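Local coordinates for HNH nuclease domain-containing protein (Streptomyces coelicolor, PDB 5ZMO), which binds phosphorothioated DNA through the sulfur-binding domain described here, and as a type IV restriction enzyme probably cleaves DNA, at residues W79-R83 and D84-C88; R102-L106 and E107-A111; R46-P49 and W50-R54. All blocks are in the same frame, centred on the assembly; numbering follows the deposited sequence. Where two conformers were deposited one is given.

Contact 1: W79-R83 and D84-C88; sequences WALVR and DDLWC. With nucleotides of chain B.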
loop_
_atom_site.group_PDB
_atom_site.type_symbol
_atom_site.label_atom_id
_atom_site.label_comp_id
_atom_site.label_asym_id
_atom_site.label_seq_id
_atom_site.Cartn_x
_atom_site.Cartn_y
_atom_site.Cartn_z
ATOM N N TRP A 79 -3.259 -4.123 6.919
ATOM C CA TRP A 79 -2.892 -5.350 7.643
ATOM C C TRP A 79 -2.398 -6.497 6.818
ATOM O O TRP A 79 -1.370 -7.105 7.144
ATOM C CB TRP A 79 -4.153 -5.822 8.405
ATOM C CG TRP A 79 -3.879 -6.994 9.370
ATOM C CD1 TRP A 79 -4.334 -8.280 9.215
ATOM C CD2 TRP A 79 -3.251 -6.944 10.635
ATOM N NE1 TRP A 79 -3.909 -9.048 10.259
ATOM C CE2 TRP A 79 -3.301 -8.262 11.177
ATOM C CE3 TRP A 79 -2.627 -5.950 11.364
ATOM C CZ2 TRP A 79 -2.742 -8.578 12.387
ATOM C CZ3 TRP A 79 -2.071 -6.277 12.597
ATOM C CH2 TRP A 79 -2.142 -7.575 13.079
ATOM N N ALA A 80 -3.033 -6.761 5.686
ATOM C CA ALA A 80 -2.741 -7.934 4.860
ATOM C C ALA A 80 -1.384 -7.919 4.219
ATOM O O ALA A 80 -0.812 -8.966 3.993
ATOM C CB ALA A 80 -3.773 -8.128 3.797
ATOM N N LEU A 81 -0.862 -6.738 3.899
ATOM C CA LEU A 81 0.504 -6.668 3.396
ATOM C C LEU A 81 1.616 -7.217 4.354
ATOM O O LEU A 81 2.736 -7.591 3.907
ATOM C CB LEU A 81 0.824 -5.234 3.012
ATOM C CG LEU A 81 0.682 -4.633 1.613
ATOM C CD1 LEU A 81 0.579 -5.542 0.403
ATOM C CD2 LEU A 81 0.022 -3.317 1.511
ATOM N N VAL A 82 1.384 -7.222 5.655
ATOM C CA VAL A 82 2.315 -7.871 6.632
ATOM C C VAL A 82 2.556 -9.303 6.209
ATOM O O VAL A 82 3.745 -9.782 6.006
ATOM C CB VAL A 82 1.797 -7.752 8.101
ATOM C CG1 VAL A 82 2.690 -8.546 9.083
ATOM C CG2 VAL A 82 1.727 -6.294 8.502
ATOM N N ARG A 83 1.469 -10.019 5.955
ATOM C CA ARG A 83 1.546 -11.426 5.482
ATOM C C ARG A 83 2.283 -11.628 4.158
ATOM O O ARG A 83 2.912 -12.672 3.944
ATOM C CB ARG A 83 0.154 -12.095 5.405
ATOM C CG ARG A 83 -0.091 -13.249 6.368
ATOM C CD ARG A 83 -1.126 -14.268 5.858
ATOM N NE ARG A 83 -1.310 -15.369 6.821
ATOM C CZ ARG A 83 -2.020 -15.293 7.958
ATOM N NH1 ARG A 83 -2.100 -16.361 8.759
ATOM N NH2 ARG A 83 -2.657 -14.166 8.309
ATOM N N ASP A 84 2.241 -10.626 3.261
ATOM C CA ASP A 84 2.988 -10.658 2.017
ATOM C C ASP A 84 4.481 -10.251 2.143
ATOM O O ASP A 84 5.151 -10.146 1.112
ATOM C CB ASP A 84 2.348 -9.700 0.993
ATOM C CG ASP A 84 0.980 -10.144 0.547
ATOM O OD1 ASP A 84 0.821 -11.309 0.097
ATOM O OD2 ASP A 84 0.067 -9.299 0.592
ATOM N N ASP A 85 4.973 -10.078 3.355
ATOM C CA ASP A 85 6.375 -9.733 3.662
ATOM C C ASP A 85 6.728 -8.389 3.068
ATOM O O ASP A 85 7.886 -8.189 2.706
ATOM C CB ASP A 85 7.377 -10.804 3.168
ATOM C CG ASP A 85 7.105 -12.177 3.774
ATOM O OD1 ASP A 85 6.668 -12.218 4.949
ATOM O OD2 ASP A 85 7.300 -13.201 3.076
ATOM N N LEU A 86 5.750 -7.489 2.985
ATOM C CA LEU A 86 5.956 -6.151 2.373
ATOM C C LEU A 86 5.671 -4.999 3.298
ATOM O O LEU A 86 5.712 -3.814 2.886
ATOM C CB LEU A 86 5.068 -6.078 1.133
ATOM C CG LEU A 86 5.551 -6.862 -0.061
ATOM C CD1 LEU A 86 4.444 -7.072 -1.097
ATOM C CD2 LEU A 86 6.760 -6.089 -0.649
ATOM N N TRP A 87 5.372 -5.288 4.554
ATOM C CA TRP A 87 4.793 -4.281 5.423
ATOM C C TRP A 87 5.016 -4.569 6.895
ATOM O O TRP A 87 5.088 -5.733 7.265
ATOM C CB TRP A 87 3.319 -4.151 5.089
ATOM C CG TRP A 87 2.584 -2.948 5.488
ATOM C CD1 TRP A 87 1.597 -2.893 6.452
ATOM C CD2 TRP A 87 2.622 -1.647 4.909
ATOM N NE1 TRP A 87 1.068 -1.657 6.526
ATOM C CE2 TRP A 87 1.632 -0.869 5.557
ATOM C CE3 TRP A 87 3.371 -1.055 3.867
ATOM C CZ2 TRP A 87 1.403 0.466 5.257
ATOM C CZ3 TRP A 87 3.109 0.252 3.533
ATOM C CH2 TRP A 87 2.111 1.015 4.222
ATOM N N CYS A 88 5.110 -3.505 7.686
ATOM C CA CYS A 88 5.333 -3.614 9.152
ATOM C C CYS A 88 4.269 -2.790 9.843
ATOM O O CYS A 88 4.065 -1.645 9.482
ATOM C CB CYS A 88 6.672 -2.975 9.541
ATOM S SG CYS A 88 8.039 -3.701 8.648
ATOM P P DG B 3 -4.830 -12.356 4.184
ATOM O OP1 DG B 3 -3.448 -12.676 3.790
ATOM O OP2 DG B 3 -5.138 -11.951 5.555
ATOM O "O5'" DG B 3 -5.327 -11.278 3.133
ATOM C "C5'" DG B 3 -5.210 -11.481 1.686
ATOM C "C4'" DG B 3 -6.491 -11.018 1.026
ATOM O "O4'" DG B 3 -7.556 -11.966 1.299
ATOM C "C3'" DG B 3 -7.025 -9.674 1.545
ATOM O "O3'" DG B 3 -7.786 -9.079 0.491
ATOM C "C2'" DG B 3 -8.039 -10.091 2.594
ATOM C "C1'" DG B 3 -8.668 -11.276 1.903
ATOM N N9 DG B 3 -9.371 -12.223 2.769
ATOM C C8 DG B 3 -9.076 -12.555 4.066
ATOM N N7 DG B 3 -9.863 -13.490 4.544
ATOM C C5 DG B 3 -10.717 -13.794 3.496
ATOM C C6 DG B 3 -11.812 -14.704 3.434
ATOM O O6 DG B 3 -12.202 -15.491 4.304
ATOM N N1 DG B 3 -12.413 -14.696 2.182
ATOM C C2 DG B 3 -12.057 -13.866 1.141
ATOM N N2 DG B 3 -12.729 -14.027 -0.008
ATOM N N3 DG B 3 -11.033 -13.028 1.184
ATOM C C4 DG B 3 -10.427 -13.030 2.390
#
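The W87 indole meets the end of helix 70-83 at its edge: V82 CG2 lies in the ring plane, 4.0 Å from W87 CD1, while L81 CB reaches the ring obliquely. A second flat group, the exposed R83 guanidinium, has OP2 of DG3 of chain B lying obliquely to it. Between the two runs a Schellman motif, the classic way of ending an alpha-helix. Here the chain turns at D85, whose positive phi (62°) lets the last amides fold back onto earlier carbonyls. L86 N bonds to L81 O at 3.2 Å, approaching almost in line with the carbonyl, and D85 N bonds to V82 O at 2.9 Å from well above the plane of that carbonyl, 55° out of it. D84 N adds a weak bond to L81 O, giving that oxygen a second donor.

The turn is also closed by apolar contact. With CG of W87 anti to its own backbone N (chi1 -161°), the indole is carried off past the helix end, and W87 CB is left to pack tightly on L81 CB, 3.4 Å away. V82 crosses W87 at about a right angle, and the V82 CA hydrogen points at W87 O with 3.6 Å between the heavy atoms. Helix 28-41 covers this side: L81 rests on L32 and L33, and W87 on A36. R29 from the same helix forms a salt bridge with D84 OD2, whose charge is therefore likely to be balanced, and L81 CD1 lies 3.8 Å from that oxygen.

On the DNA side the chain meets the phosphate through carbon atoms, in van der Waals contact with its oxygens. A80 CB approaches O5' of DG3 of chain B at 3.6 Å, and R83 CD lies 3.5 Å from OP1 of the same nucleotide.

Contact 2: R102-L106 and E107-A111; sequences RRPTL and ESLNA. With PO4 (phosphate ion), chain E; nucleotides of chain C; nucleotides of chain B.
T105 is the N-cap of helix 106-112 and accepts from S108 and L109 in its first turn. R102 and R103 before it form a classic beta bulge opposite T98, and strand 103-104 leads into the cap. L109 N bonds to T105 O at 3.0 Å, N110 N bonds to L106 O, and T105 OG1 takes S108 N at 2.9 Å. That hydroxyl sits between the backbone N and the carbonyl carbon of T105 (chi1 57°), where it can reach forward to this amide of the first turn; a water links it to E107 OE1. P104 CG packs obliquely on L109 CG, 4.1 Å away.

R102 stretches out from CG to NE and meets the base of DG3 of chain B. Its NE and NH2 both donate to O6 of that guanine, NE at 3.0 Å and with a further weak bond to N7. N4 of DC5 of chain C sits over the centre of the guanidinium, 3.0 Å above its plane, while R102 NH2 holds O3 of a phosphate ion, probably from the crystallisation liquor, at 2.7 Å. A leucine here has no donors, and O6 and N7 of the guanine would probably lose their grip on the protein at this point.

At the helix start, L106 N gives a 3.0 Å bond to OP2 of DC2 of chain C and E107 N a 3.2 Å bond to OP1, the familiar arrangement of a helix N-terminus gripping a DNA backbone phosphate.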
loop_
_atom_site.group_PDB
_atom_site.type_symbol
_atom_site.label_atom_id
_atom_site.label_comp_id
_atom_site.label_asym_id
_atom_site.label_seq_id
_atom_site.Cartn_x
_atom_site.Cartn_y
_atom_site.Cartn_z
ATOM N N ARG A 102 -8.504 -12.775 11.335
ATOM C CA ARG A 102 -8.194 -12.292 10.001
ATOM C C ARG A 102 -7.630 -10.857 10.001
ATOM O O ARG A 102 -6.778 -10.508 9.147
ATOM C CB ARG A 102 -9.434 -12.325 9.124
ATOM C CG ARG A 102 -9.750 -13.674 8.565
ATOM C CD ARG A 102 -10.981 -13.535 7.765
ATOM N NE ARG A 102 -11.419 -14.733 7.114
ATOM C CZ ARG A 102 -12.135 -15.705 7.716
ATOM N NH1 ARG A 102 -12.352 -15.693 9.016
ATOM N NH2 ARG A 102 -12.614 -16.733 7.014
ATOM N N ARG A 103 -8.142 -10.020 10.903
ATOM C CA ARG A 103 -7.857 -8.550 10.860
ATOM C C ARG A 103 -8.140 -7.867 12.186
ATOM O O ARG A 103 -8.971 -8.331 12.970
ATOM C CB ARG A 103 -8.716 -7.893 9.744
ATOM C CG ARG A 103 -10.226 -7.829 10.098
ATOM C CD ARG A 103 -11.197 -7.487 8.976
ATOM N NE ARG A 103 -11.548 -8.659 8.245
ATOM C CZ ARG A 103 -12.693 -9.306 8.272
ATOM N NH1 ARG A 103 -13.777 -8.914 8.956
ATOM N NH2 ARG A 103 -12.760 -10.352 7.530
ATOM N N PRO A 104 -7.499 -6.735 12.441
ATOM C CA PRO A 104 -7.870 -5.884 13.500
ATOM C C PRO A 104 -9.200 -5.176 13.235
ATOM O O PRO A 104 -9.595 -4.901 12.083
ATOM C CB PRO A 104 -6.743 -4.836 13.528
ATOM C CG PRO A 104 -6.234 -4.789 12.118
ATOM C CD PRO A 104 -6.411 -6.161 11.596
ATOM N N THR A 105 -9.902 -4.900 14.318
ATOM C CA THR A 105 -11.148 -4.112 14.195
ATOM C C THR A 105 -10.753 -2.705 13.795
ATOM O O THR A 105 -9.703 -2.193 14.213
ATOM C CB THR A 105 -11.937 -3.994 15.504
ATOM O OG1 THR A 105 -11.085 -3.411 16.502
ATOM C CG2 THR A 105 -12.416 -5.375 16.015
ATOM N N LEU A 106 -11.637 -2.065 13.016
ATOM C CA LEU A 106 -11.465 -0.646 12.732
ATOM C C LEU A 106 -11.434 0.159 14.034
ATOM O O LEU A 106 -10.690 1.143 14.149
ATOM C CB LEU A 106 -12.563 -0.116 11.812
ATOM C CG LEU A 106 -12.442 1.345 11.384
ATOM C CD1 LEU A 106 -11.126 1.522 10.669
ATOM C CD2 LEU A 106 -13.485 1.718 10.353
ATOM N N GLU A 107 -12.233 -0.255 15.028
ATOM C CA GLU A 107 -12.243 0.485 16.303
ATOM C C GLU A 107 -10.855 0.495 17.006
ATOM O O GLU A 107 -10.404 1.545 17.533
ATOM C CB GLU A 107 -13.290 -0.090 17.231
ATOM C CG GLU A 107 -13.222 0.420 18.674
ATOM C CD GLU A 107 -14.005 -0.473 19.604
ATOM O OE1 GLU A 107 -13.384 -1.315 20.303
ATOM O OE2 GLU A 107 -15.249 -0.358 19.599
ATOM N N SER A 108 -10.181 -0.663 16.990
ATOM C CA SER A 108 -8.849 -0.807 17.616
ATOM C C SER A 108 -7.770 -0.145 16.786
ATOM O O SER A 108 -6.822 0.378 17.361
ATOM C CB SER A 108 -8.474 -2.258 17.962
ATOM O OG SER A 108 -8.098 -3.123 16.854
ATOM N N LEU A 109 -7.905 -0.144 15.454
ATOM C CA LEU A 109 -6.974 0.676 14.595
ATOM C C LEU A 109 -7.095 2.135 14.926
ATOM O O LEU A 109 -6.077 2.874 15.024
ATOM C CB LEU A 109 -7.235 0.481 13.070
ATOM C CG LEU A 109 -6.752 -0.710 12.316
ATOM C CD1 LEU A 109 -7.288 -0.673 10.898
ATOM C CD2 LEU A 109 -5.229 -0.767 12.310
ATOM N N ASN A 110 -8.340 2.613 15.071
ATOM C CA ASN A 110 -8.533 4.033 15.349
ATOM C C ASN A 110 -8.002 4.375 16.741
ATOM O O ASN A 110 -7.352 5.404 16.931
ATOM C CB ASN A 110 -10.026 4.446 15.172
ATOM C CG ASN A 110 -10.438 4.652 13.679
ATOM O OD1 ASN A 110 -9.625 4.853 12.751
ATOM N ND2 ASN A 110 -11.723 4.628 13.458
ATOM N N ALA A 111 -8.285 3.519 17.709
ATOM C CA ALA A 111 -7.869 3.769 19.121
ATOM C C ALA A 111 -6.375 3.698 19.351
ATOM O O ALA A 111 -5.818 4.582 19.946
ATOM C CB ALA A 111 -8.579 2.802 20.067
HETATM P P PO4 E . -12.754 -20.044 8.420
HETATM O O1 PO4 E . -11.552 -19.513 9.196
HETATM O O2 PO4 E . -13.441 -21.095 9.255
HETATM O O3 PO4 E . -13.752 -18.927 8.187
HETATM O O4 PO4 E . -12.302 -20.656 7.081
ATOM P P DC C 2 -15.078 -3.199 13.374
ATOM O OP1 DC C 2 -14.776 -1.977 14.193
ATOM O OP2 DC C 2 -14.059 -3.653 12.447
ATOM O "O5'" DC C 2 -15.697 -4.447 14.190
ATOM C "C5'" DC C 2 -16.729 -4.278 15.222
ATOM C "C4'" DC C 2 -17.541 -5.524 15.551
ATOM O "O4'" DC C 2 -18.721 -5.686 14.714
ATOM C "C3'" DC C 2 -16.857 -6.886 15.533
ATOM O "O3'" DC C 2 -17.449 -7.758 16.503
ATOM C "C2'" DC C 2 -17.278 -7.478 14.200
ATOM C "C1'" DC C 2 -18.679 -6.930 13.985
ATOM N N1 DC C 2 -18.977 -6.605 12.574
ATOM C C2 DC C 2 -20.046 -7.212 11.887
ATOM O O2 DC C 2 -20.688 -8.134 12.438
ATOM N N3 DC C 2 -20.329 -6.800 10.625
ATOM C C4 DC C 2 -19.630 -5.795 10.076
ATOM N N4 DC C 2 -19.928 -5.419 8.834
ATOM C C5 DC C 2 -18.547 -5.171 10.754
ATOM C C6 DC C 2 -18.268 -5.591 11.991
ATOM P P DG B 3 -4.830 -12.356 4.184
ATOM O OP1 DG B 3 -3.448 -12.676 3.790
ATOM O OP2 DG B 3 -5.138 -11.951 5.555
ATOM O "O5'" DG B 3 -5.327 -11.278 3.133
ATOM C "C5'" DG B 3 -5.210 -11.481 1.686
ATOM C "C4'" DG B 3 -6.491 -11.018 1.026
ATOM O "O4'" DG B 3 -7.556 -11.966 1.299
ATOM C "C3'" DG B 3 -7.025 -9.674 1.545
ATOM O "O3'" DG B 3 -7.786 -9.079 0.491
ATOM C "C2'" DG B 3 -8.039 -10.091 2.594
ATOM C "C1'" DG B 3 -8.668 -11.276 1.903
ATOM N N9 DG B 3 -9.371 -12.223 2.769
ATOM C C8 DG B 3 -9.076 -12.555 4.066
ATOM N N7 DG B 3 -9.863 -13.490 4.544
ATOM C C5 DG B 3 -10.717 -13.794 3.496
ATOM C C6 DG B 3 -11.812 -14.704 3.434
ATOM O O6 DG B 3 -12.202 -15.491 4.304
ATOM N N1 DG B 3 -12.413 -14.696 2.182
ATOM C C2 DG B 3 -12.057 -13.866 1.141
ATOM N N2 DG B 3 -12.729 -14.027 -0.008
ATOM N N3 DG B 3 -11.033 -13.028 1.184
ATOM C C4 DG B 3 -10.427 -13.030 2.390
ATOM P P DC C 5 -21.012 -18.535 8.546
ATOM O OP1 DC C 5 -22.337 -19.194 8.299
ATOM O OP2 DC C 5 -19.830 -19.335 8.841
ATOM O "O5'" DC C 5 -20.778 -17.699 7.208
ATOM C "C5'" DC C 5 -21.704 -16.699 6.796
ATOM C "C4'" DC C 5 -21.423 -16.325 5.364
ATOM O "O4'" DC C 5 -20.257 -15.467 5.300
ATOM C "C3'" DC C 5 -21.134 -17.503 4.437
ATOM O "O3'" DC C 5 -21.881 -17.233 3.266
ATOM C "C2'" DC C 5 -19.618 -17.469 4.263
ATOM C "C1'" DC C 5 -19.274 -15.995 4.404
ATOM N N1 DC C 5 -17.966 -15.662 4.988
ATOM C C2 DC C 5 -17.150 -14.723 4.343
ATOM O O2 DC C 5 -17.427 -14.379 3.191
ATOM N N3 DC C 5 -16.013 -14.330 4.942
ATOM C C4 DC C 5 -15.729 -14.742 6.177
ATOM N N4 DC C 5 -14.624 -14.277 6.752
ATOM C C5 DC C 5 -16.558 -15.674 6.869
ATOM C C6 DC C 5 -17.670 -16.074 6.256
HETATM O O HOH W 1 -12.331 -3.493 19.036
#

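Contact 3: R46-P49 and W50-R54; sequences RLQP and WSTTR. With PO4 (phosphate ion), chain D.
P49 O is gripped by two donors from T53, one turn into helix 50-63. T53 N lies 3.0 Å from P49 O, almost straight out from the carbonyl, and T53 OG1 is also 3.0 Å from P49 O but comes from above the carbonyl plane, 48° out of it. The threonine hydroxyl turns back to the carbonyl because OG1 is anti to its own carbonyl carbon (chi1 -62°). P49 is the N-cap residue, and T52 OG1 lies alongside its ring, 3.6 Å from both P49 CG and P49 CD.

Around this first shell, S51 OG hydrogen-bonds to D113. The W50 indole has R54 CB over one face and F78 edge-to-face against it, while its NE1 bonds to N110. Further back along the chain, R46 NE makes a weak 3.4 Å bond to O1 of a phosphate ion, which lies in the guanidinium plane and is also held by N124.

The strand axis of 47-49 and the helix axis of 50-54 stand 85° apart, so the chain turns almost square at P49. Strand 47-49 borders the three-stranded sheet beside strand 115-117, and the new helix packs on helix 28-41, where T53 meets L32 and W35, and on helix 70-83.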
loop_
_atom_site.group_PDB
_atom_site.type_symbol
_atom_site.label_atom_id
_atom_site.label_comp_id
_atom_site.label_asym_id
_atom_site.label_seq_id
_atom_site.Cartn_x
_atom_site.Cartn_y
_atom_site.Cartn_z
ATOM N N ARG A 46 9.277 6.539 7.037
ATOM C CA ARG A 46 8.930 5.142 6.659
ATOM C C ARG A 46 7.689 4.610 7.369
ATOM O O ARG A 46 6.833 3.982 6.723
ATOM C CB ARG A 46 10.079 4.198 6.951
ATOM C CG ARG A 46 9.800 2.727 6.723
ATOM C CD ARG A 46 11.069 1.852 6.859
ATOM N NE ARG A 46 11.438 1.762 8.267
ATOM C CZ ARG A 46 10.963 0.872 9.150
ATOM N NH1 ARG A 46 11.411 0.926 10.413
ATOM N NH2 ARG A 46 10.126 -0.107 8.837
ATOM N N LEU A 47 7.633 4.808 8.686
ATOM C CA LEU A 47 6.461 4.439 9.495
ATOM C C LEU A 47 5.580 5.653 9.665
ATOM O O LEU A 47 6.036 6.760 10.039
ATOM C CB LEU A 47 6.903 3.857 10.837
ATOM C CG LEU A 47 7.761 2.587 10.693
ATOM C CD1 LEU A 47 8.196 2.210 12.129
ATOM C CD2 LEU A 47 7.054 1.436 10.001
ATOM N N GLN A 48 4.303 5.488 9.315
ATOM C CA GLN A 48 3.345 6.573 9.381
ATOM C C GLN A 48 2.134 6.078 10.097
ATOM O O GLN A 48 1.764 4.938 9.906
ATOM C CB GLN A 48 2.986 7.030 7.967
ATOM C CG GLN A 48 4.200 7.607 7.223
ATOM C CD GLN A 48 3.827 8.567 6.109
ATOM O OE1 GLN A 48 3.418 9.704 6.371
ATOM N NE2 GLN A 48 4.019 8.138 4.851
ATOM N N PRO A 49 1.513 6.930 10.915
ATOM C CA PRO A 49 0.311 6.444 11.632
ATOM C C PRO A 49 -0.864 5.958 10.716
ATOM O O PRO A 49 -1.073 6.469 9.612
ATOM C CB PRO A 49 -0.138 7.660 12.434
ATOM C CG PRO A 49 1.019 8.660 12.445
ATOM C CD PRO A 49 1.800 8.357 11.202
ATOM N N TRP A 50 -1.620 4.965 11.207
ATOM C CA TRP A 50 -2.887 4.626 10.566
ATOM C C TRP A 50 -3.737 5.831 10.147
ATOM O O TRP A 50 -4.230 5.875 9.004
ATOM C CB TRP A 50 -3.704 3.696 11.453
ATOM C CG TRP A 50 -5.119 3.637 11.190
ATOM C CD1 TRP A 50 -6.155 4.135 11.976
ATOM C CD2 TRP A 50 -5.756 3.128 9.995
ATOM N NE1 TRP A 50 -7.346 3.921 11.373
ATOM C CE2 TRP A 50 -7.145 3.270 10.175
ATOM C CE3 TRP A 50 -5.277 2.479 8.849
ATOM C CZ2 TRP A 50 -8.070 2.855 9.219
ATOM C CZ3 TRP A 50 -6.224 2.092 7.841
ATOM C CH2 TRP A 50 -7.599 2.284 8.055
ATOM N N SER A 51 -3.944 6.784 11.054
ATOM C CA SER A 51 -4.783 7.917 10.766
ATOM C C SER A 51 -4.267 8.733 9.558
ATOM O O SER A 51 -5.045 9.078 8.623
ATOM C CB SER A 51 -4.960 8.761 12.036
ATOM O OG SER A 51 -3.681 9.256 12.457
ATOM N N THR A 52 -2.950 8.952 9.486
ATOM C CA THR A 52 -2.399 9.701 8.364
ATOM C C THR A 52 -2.539 8.899 7.069
ATOM O O THR A 52 -2.856 9.445 6.035
ATOM C CB THR A 52 -0.898 9.899 8.564
ATOM O OG1 THR A 52 -0.727 10.488 9.843
ATOM C CG2 THR A 52 -0.329 10.766 7.463
ATOM N N THR A 53 -2.371 7.597 7.189
ATOM C CA THR A 53 -2.298 6.723 6.017
ATOM C C THR A 53 -3.735 6.606 5.482
ATOM O O THR A 53 -3.949 6.710 4.282
ATOM C CB THR A 53 -1.740 5.325 6.365
ATOM O OG1 THR A 53 -0.408 5.467 6.865
ATOM C CG2 THR A 53 -1.744 4.411 5.154
ATOM N N ARG A 54 -4.677 6.317 6.372
ATOM C CA ARG A 54 -6.115 6.277 6.066
ATOM C C ARG A 54 -6.541 7.527 5.333
ATOM O O ARG A 54 -7.136 7.452 4.255
ATOM C CB ARG A 54 -6.925 6.084 7.305
ATOM C CG ARG A 54 -8.417 6.271 7.175
ATOM C CD ARG A 54 -8.981 6.490 8.563
ATOM N NE ARG A 54 -8.604 7.848 9.041
ATOM C CZ ARG A 54 -8.689 8.249 10.306
ATOM N NH1 ARG A 54 -9.072 7.417 11.276
ATOM N NH2 ARG A 54 -8.285 9.477 10.618
HETATM P P PO4 D . 15.100 4.349 8.101
HETATM O O1 PO4 D . 13.778 4.160 8.858
HETATM O O2 PO4 D . 16.059 3.445 8.874
HETATM O O3 PO4 D . 15.681 5.805 7.944
HETATM O O4 PO4 D . 14.936 3.763 6.720
#

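How the contacts relate
All three contacts are partly buried junctions: contact 1 ends helix 70-83, whereas contacts 2 and 3 begin helices after short strands. Contact 2 lies farthest from the centre of the chain, about 17 Å between centres, and its chemistry is mostly polar and directed at DNA. Contact 1, about 9 Å from that centre, mixes buried leucine and tryptophan packing with an exposed arginine beside a DNA phosphate, and contact 3 rests on one carbonyl held twice by a threonine at a helix start, its nearest atom about 9 Å from the nucleic acid. They interlock: W79 of contact 1 packs on P104 of contact 2, and N110 OD1 of contact 2 probably hydrogen-bonds W50 NE1 of contact 3.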